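Local coordinates for protein EF-P arginine 32 rhamnosyl-transferase (Pseudomonas putida KT2440, PDB 5NV8) that belongs to the EarP family of EF-P rhamnosyltransferases, proteins of the GT-B fold, and holds 2'-deoxy-thymidine-beta-L-rhamnose in a pocket, at residues S239-E244 / G256-Q261; K314-L319 / W341-D346. One frame throughout, in Å; residues are numbered along the deposited sequence.

In the fold
Both contacts are built around one mixed, six-stranded sheet of the Rossmann-like kind, near its two opposite edges. Contact 1 packs helix 235-242 against strand 258-263, the neighbour of outermost strand 252-255; contact 2 pairs helices 315-322 and 328-343 beside strand 299-302, outermost at the other side. They follow in series along the chain, contact 1 closing before contact 2 opens. Their centres lie about 25 Å apart and their nearest atoms about 11 Å, so neither touches the other. One is a helix-strand interface, about 24 Å from the chain centre; the other is a helix-helix interface, whose Asn342 side chain comes within about 11 Å of the bound 2'-deoxy-thymidine-beta-L-rhamnose.

Contact 1: S239-E244 / G256-Q261; sequences SQWLGE and GALTVQ
Leu242 and Val260 meet tip to tip, with Leu242 CD1 lying 3.6 Å from Val260 CG1, a close methyl-to-methyl contact. Val260 points toward the helix, and a first torsion of 83° places CG1, between backbone N and carbonyl carbon, at the front. A looser pair continues the apolar seam: Leu258 approaches the indole obliquely, Leu258 CD1 lying 4.5 Å from Trp241 CZ3. Leu258 and Val260, two residues apart on the strand, both point toward the helix, and adjacent Trp241 and Leu242 answer from its last turn.

That turn is closed by a backbone hydrogen bond of 2.9 Å from Gly243 N to Ser239 O, after which Gly243 leaves the helix with positive phi. In the next shell, Trp241 NE1 bonds to Asp216 OD1, restraining the indole, while Arg255 bonds to Leu242 O. Glu244 OE2 pairs with Arg255 and OE1 with Arg253.

Helix 235-242 thus lies in the connection between parallel neighbours 225-230 and 258-263, a beta-alpha-beta crossover into which strand 252-255 is inserted, antiparallel to 258-263, with helix 211-220 packing alongside Trp241 and Leu258.

Contact 2: K314-L319 / W341-D346; sequences KLEAFL and WNMDFD
Leu315 and Asn342 form the buried, better-packed side of a helix-helix contact in which the first turn of helix 315-322 meets the C-terminal end of helix 328-343, within the Rossmann-like part of this GT-B protein. The two side chains cross obliquely. Buried Leu315 presents its CG and one methyl to the amide, CD2 of Leu315 lying 4.0 Å from Asn342 ND2, so an apolar branch rests against a polar group rather than bonding to it. With CG anti to the backbone N (chi1 -177°), the leucine extends toward the neighbouring helix and spans a backbone separation of 8.4 Å between Leu315 CA and Asn342 CA.

The polar atoms of the amide have their partners elsewhere, which is consistent with an apolar neighbour at ND2. Asn342 ND2 donates to Trp338 O and Trp301 O, while OD1 accepts from Ile303 N. Three bonds hold the amide's rotation; those to Trp301 O and Ile303 N join the helix end to strand 299-302 and the residue after it, and Leu315 also rests on Trp301.

The other side is looser and more open to solvent. Glu316 and exposed Met343 cross at about a right angle, with the carboxylate merely near the thioether. The glutamate has CG beside its backbone N (chi1 -43°) and a bend at chi2 that brings its end nearer to the other helix. Its main polar partner is Arg339, reached by OE1 in a salt bridge.

Just beyond, Asp344 takes positive phi and the chain leaves the helix. Met343 SD lies 4.0 Å from Glu316 OE2, while the methionine's carbonyl oxygen sits over one face of the Phe345 ring, Met343 O standing 3.3 Å above the plane and displaced toward the rim.

Contact 1: S239-E244 / G256-Q261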
loop_
_atom_site.group_PDB
_atom_site.type_symbol
_atom_site.label_atom_id
_atom_site.label_comp_id
_atom_site.label_asym_id
_atom_site.label_seq_id
_atom_site.Cartn_x
_atom_site.Cartn_y
_atom_site.Cartn_z
ATOM N N SER A 239 -7.798 -19.670 5.820
ATOM C CA SER A 239 -8.633 -20.687 6.445
ATOM C C SER A 239 -8.176 -22.089 6.061
ATOM O O SER A 239 -8.143 -22.990 6.908
ATOM C CB SER A 239 -10.097 -20.472 6.064
ATOM O OG SER A 239 -10.468 -19.112 6.213
ATOM N N GLN A 240 -7.812 -22.292 4.791
ATOM C CA GLN A 240 -7.327 -23.597 4.352
ATOM C C GLN A 240 -6.036 -23.997 5.054
ATOM O O GLN A 240 -5.712 -25.188 5.101
ATOM C CB GLN A 240 -7.111 -23.598 2.836
ATOM C CG GLN A 240 -8.310 -23.134 2.027
ATOM C CD GLN A 240 -7.930 -22.693 0.623
ATOM O OE1 GLN A 240 -6.959 -23.185 0.046
ATOM N NE2 GLN A 240 -8.694 -21.757 0.068
ATOM N N TRP A 241 -5.290 -23.031 5.596
ATOM C CA TRP A 241 -4.067 -23.356 6.319
ATOM C C TRP A 241 -4.357 -23.740 7.766
ATOM O O TRP A 241 -3.793 -24.714 8.275
ATOM C CB TRP A 241 -3.093 -22.177 6.265
ATOM C CG TRP A 241 -1.795 -22.456 6.959
ATOM C CD1 TRP A 241 -0.726 -23.140 6.457
ATOM C CD2 TRP A 241 -1.434 -22.070 8.290
ATOM N NE1 TRP A 241 0.279 -23.200 7.391
ATOM C CE2 TRP A 241 -0.130 -22.550 8.525
ATOM C CE3 TRP A 241 -2.086 -21.361 9.305
ATOM C CZ2 TRP A 241 0.536 -22.343 9.733
ATOM C CZ3 TRP A 241 -1.424 -21.159 10.504
ATOM C CH2 TRP A 241 -0.127 -21.650 10.708
ATOM N N LEU A 242 -5.230 -22.988 8.441
ATOM C CA LEU A 242 -5.561 -23.310 9.824
ATOM C C LEU A 242 -6.403 -24.576 9.922
ATOM O O LEU A 242 -6.323 -25.293 10.926
ATOM C CB LEU A 242 -6.285 -22.133 10.477
ATOM C CG LEU A 242 -5.420 -20.897 10.729
ATOM C CD1 LEU A 242 -6.262 -19.637 10.669
ATOM C CD2 LEU A 242 -4.700 -21.001 12.066
ATOM N N GLY A 243 -7.212 -24.863 8.905
ATOM C CA GLY A 243 -7.934 -26.113 8.821
ATOM C C GLY A 243 -9.259 -26.168 9.549
ATOM O O GLY A 243 -9.945 -27.195 9.472
ATOM N N GLU A 244 -9.647 -25.109 10.251
ATOM C CA GLU A 244 -10.908 -25.101 10.972
ATOM C C GLU A 244 -11.985 -24.448 10.098
ATOM O O GLU A 244 -11.839 -24.363 8.873
ATOM C CB GLU A 244 -10.714 -24.404 12.324
ATOM C CG GLU A 244 -9.283 -24.452 12.840
ATOM C CD GLU A 244 -9.183 -24.251 14.343
ATOM O OE1 GLU A 244 -9.762 -23.282 14.867
ATOM O OE2 GLU A 244 -8.508 -25.067 15.005
ATOM N N GLY A 256 1.397 -22.076 17.477
ATOM C CA GLY A 256 2.799 -21.933 17.817
ATOM C C GLY A 256 3.195 -20.501 18.120
ATOM O O GLY A 256 2.722 -19.908 19.092
ATOM N N ALA A 257 4.075 -19.939 17.297
ATOM C CA ALA A 257 4.529 -18.566 17.468
ATOM C C ALA A 257 3.674 -17.556 16.717
ATOM O O ALA A 257 3.841 -16.349 16.925
ATOM C CB ALA A 257 5.987 -18.429 17.013
ATOM N N LEU A 258 2.769 -18.013 15.859
ATOM C CA LEU A 258 1.971 -17.137 15.013
ATOM C C LEU A 258 0.556 -17.036 15.565
ATOM O O LEU A 258 -0.085 -18.056 15.841
ATOM C CB LEU A 258 1.948 -17.654 13.570
ATOM C CG LEU A 258 1.214 -16.871 12.469
ATOM C CD1 LEU A 258 -0.257 -17.264 12.347
ATOM C CD2 LEU A 258 1.357 -15.368 12.679
ATOM N N THR A 259 0.073 -15.807 15.721
ATOM C CA THR A 259 -1.313 -15.540 16.090
ATOM C C THR A 259 -1.964 -14.785 14.938
ATOM O O THR A 259 -1.535 -13.679 14.592
ATOM C CB THR A 259 -1.402 -14.739 17.393
ATOM O OG1 THR A 259 -1.139 -15.603 18.505
ATOM C CG2 THR A 259 -2.785 -14.145 17.554
ATOM N N VAL A 260 -2.979 -15.391 14.332
ATOM C CA VAL A 260 -3.639 -14.846 13.151
ATOM C C VAL A 260 -4.876 -14.077 13.594
ATOM O O VAL A 260 -5.576 -14.492 14.523
ATOM C CB VAL A 260 -3.989 -15.970 12.154
ATOM C CG1 VAL A 260 -5.301 -16.669 12.515
ATOM C CG2 VAL A 260 -4.039 -15.425 10.743
ATOM N N GLN A 261 -5.134 -12.939 12.949
ATOM C CA GLN A 261 -6.282 -12.109 13.298
ATOM C C GLN A 261 -6.887 -11.503 12.042
ATOM O O GLN A 261 -6.162 -10.980 11.191
ATOM C CB GLN A 261 -5.902 -10.994 14.281
ATOM C CG GLN A 261 -7.114 -10.271 14.861
ATOM C CD GLN A 261 -6.773 -9.353 16.023
ATOM O OE1 GLN A 261 -5.620 -8.961 16.207
ATOM N NE2 GLN A 261 -7.782 -9.002 16.813
#

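Contact 2: K314-L319 / W341-D346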
loop_
_atom_site.group_PDB
_atom_site.type_symbol
_atom_site.label_atom_id
_atom_site.label_comp_id
_atom_site.label_asym_id
_atom_site.label_seq_id
_atom_site.Cartn_x
_atom_site.Cartn_y
_atom_site.Cartn_z
ATOM N N LYS A 314 6.863 -6.339 -14.350
ATOM C CA LYS A 314 7.161 -5.030 -13.784
ATOM C C LYS A 314 7.699 -5.112 -12.363
ATOM O O LYS A 314 7.973 -4.073 -11.754
ATOM C CB LYS A 314 5.909 -4.142 -13.814
ATOM C CG LYS A 314 5.030 -4.368 -15.030
ATOM C CD LYS A 314 4.162 -3.154 -15.318
ATOM N N LEU A 315 7.874 -6.322 -11.833
ATOM C CA LEU A 315 8.379 -6.478 -10.477
ATOM C C LEU A 315 9.866 -6.147 -10.412
ATOM O O LEU A 315 10.291 -5.307 -9.612
ATOM C CB LEU A 315 8.077 -7.901 -9.987
ATOM C CG LEU A 315 8.419 -8.389 -8.574
ATOM C CD1 LEU A 315 9.860 -8.850 -8.443
ATOM C CD2 LEU A 315 8.122 -7.284 -7.576
ATOM N N GLU A 316 10.672 -6.765 -11.283
ATOM C CA GLU A 316 12.112 -6.529 -11.244
ATOM C C GLU A 316 12.471 -5.105 -11.656
ATOM O O GLU A 316 13.499 -4.574 -11.215
ATOM C CB GLU A 316 12.842 -7.554 -12.119
ATOM C CG GLU A 316 12.320 -8.990 -11.981
ATOM C CD GLU A 316 13.067 -9.806 -10.927
ATOM O OE1 GLU A 316 14.112 -9.339 -10.422
ATOM O OE2 GLU A 316 12.609 -10.924 -10.601
ATOM N N ALA A 317 11.641 -4.462 -12.486
ATOM C CA ALA A 317 11.882 -3.057 -12.795
ATOM C C ALA A 317 11.704 -2.189 -11.560
ATOM O O ALA A 317 12.353 -1.145 -11.440
ATOM C CB ALA A 317 10.967 -2.579 -13.926
ATOM N N PHE A 318 10.852 -2.606 -10.620
ATOM C CA PHE A 318 10.748 -1.864 -9.369
ATOM C C PHE A 318 11.978 -2.078 -8.495
ATOM O O PHE A 318 12.468 -1.138 -7.858
ATOM C CB PHE A 318 9.485 -2.258 -8.608
ATOM C CG PHE A 318 9.403 -1.638 -7.249
ATOM C CD1 PHE A 318 9.348 -0.260 -7.116
ATOM C CD2 PHE A 318 9.422 -2.417 -6.109
ATOM C CE1 PHE A 318 9.292 0.328 -5.871
ATOM C CE2 PHE A 318 9.368 -1.833 -4.858
ATOM C CZ PHE A 318 9.303 -0.460 -4.737
ATOM N N LEU A 319 12.500 -3.305 -8.453
ATOM C CA LEU A 319 13.625 -3.587 -7.571
ATOM C C LEU A 319 14.926 -2.969 -8.057
ATOM O O LEU A 319 15.848 -2.808 -7.252
ATOM C CB LEU A 319 13.823 -5.090 -7.413
ATOM C CG LEU A 319 12.667 -5.921 -6.873
ATOM C CD1 LEU A 319 12.837 -7.349 -7.351
ATOM C CD2 LEU A 319 12.612 -5.844 -5.354
ATOM N N TRP A 341 7.480 -14.271 -3.220
ATOM C CA TRP A 341 6.075 -13.929 -3.032
ATOM C C TRP A 341 5.331 -13.755 -4.349
ATOM O O TRP A 341 4.095 -13.725 -4.344
ATOM C CB TRP A 341 5.974 -12.650 -2.192
ATOM C CG TRP A 341 4.620 -12.365 -1.600
ATOM C CD1 TRP A 341 3.889 -11.219 -1.746
ATOM C CD2 TRP A 341 3.844 -13.227 -0.754
ATOM N NE1 TRP A 341 2.709 -11.316 -1.050
ATOM C CE2 TRP A 341 2.655 -12.538 -0.434
ATOM C CE3 TRP A 341 4.036 -14.514 -0.240
ATOM C CZ2 TRP A 341 1.663 -13.094 0.375
ATOM C CZ3 TRP A 341 3.052 -15.064 0.563
ATOM C CH2 TRP A 341 1.880 -14.355 0.862
ATOM N N ASN A 342 6.044 -13.648 -5.471
ATOM C CA ASN A 342 5.424 -13.430 -6.769
ATOM C C ASN A 342 5.735 -14.513 -7.795
ATOM O O ASN A 342 5.064 -14.558 -8.832
ATOM C CB ASN A 342 5.849 -12.069 -7.345
ATOM C CG ASN A 342 5.298 -10.896 -6.550
ATOM O OD1 ASN A 342 4.110 -10.580 -6.623
ATOM N ND2 ASN A 342 6.167 -10.242 -5.788
ATOM N N MET A 343 6.723 -15.380 -7.545
ATOM C CA MET A 343 7.111 -16.408 -8.508
ATOM C C MET A 343 7.155 -17.800 -7.887
ATOM O O MET A 343 7.756 -18.711 -8.470
ATOM C CB MET A 343 8.461 -16.066 -9.149
ATOM C CG MET A 343 8.623 -14.591 -9.505
ATOM S SD MET A 343 10.300 -14.115 -9.968
ATOM C CE MET A 343 10.777 -15.491 -11.008
ATOM N N ASP A 344 6.543 -17.979 -6.712
ATOM C CA ASP A 344 6.330 -19.296 -6.103
ATOM C C ASP A 344 7.642 -19.953 -5.666
ATOM O O ASP A 344 7.849 -21.148 -5.879
ATOM C CB ASP A 344 5.548 -20.220 -7.044
ATOM C CG ASP A 344 4.822 -21.328 -6.308
ATOM O OD1 ASP A 344 4.864 -21.343 -5.062
ATOM O OD2 ASP A 344 4.205 -22.185 -6.973
ATOM N N PHE A 345 8.527 -19.178 -5.047
ATOM C CA PHE A 345 9.717 -19.712 -4.399
ATOM C C PHE A 345 9.515 -19.705 -2.887
ATOM O O PHE A 345 8.721 -18.921 -2.360
ATOM C CB PHE A 345 10.962 -18.908 -4.782
ATOM C CG PHE A 345 11.141 -18.740 -6.265
ATOM C CD1 PHE A 345 10.830 -19.774 -7.134
ATOM C CD2 PHE A 345 11.616 -17.550 -6.792
ATOM C CE1 PHE A 345 10.989 -19.624 -8.499
ATOM C CE2 PHE A 345 11.776 -17.395 -8.155
ATOM C CZ PHE A 345 11.463 -18.434 -9.010
ATOM N N ASP A 346 10.230 -20.596 -2.196
ATOM C CA ASP A 346 9.927 -20.920 -0.801
ATOM C C ASP A 346 9.887 -19.677 0.074
ATOM O O ASP A 346 10.889 -18.969 0.218
ATOM C CB ASP A 346 10.951 -21.919 -0.252
ATOM C CG ASP A 346 10.651 -22.338 1.189
ATOM O OD1 ASP A 346 9.502 -22.165 1.653
ATOM O OD2 ASP A 346 11.564 -22.860 1.860
#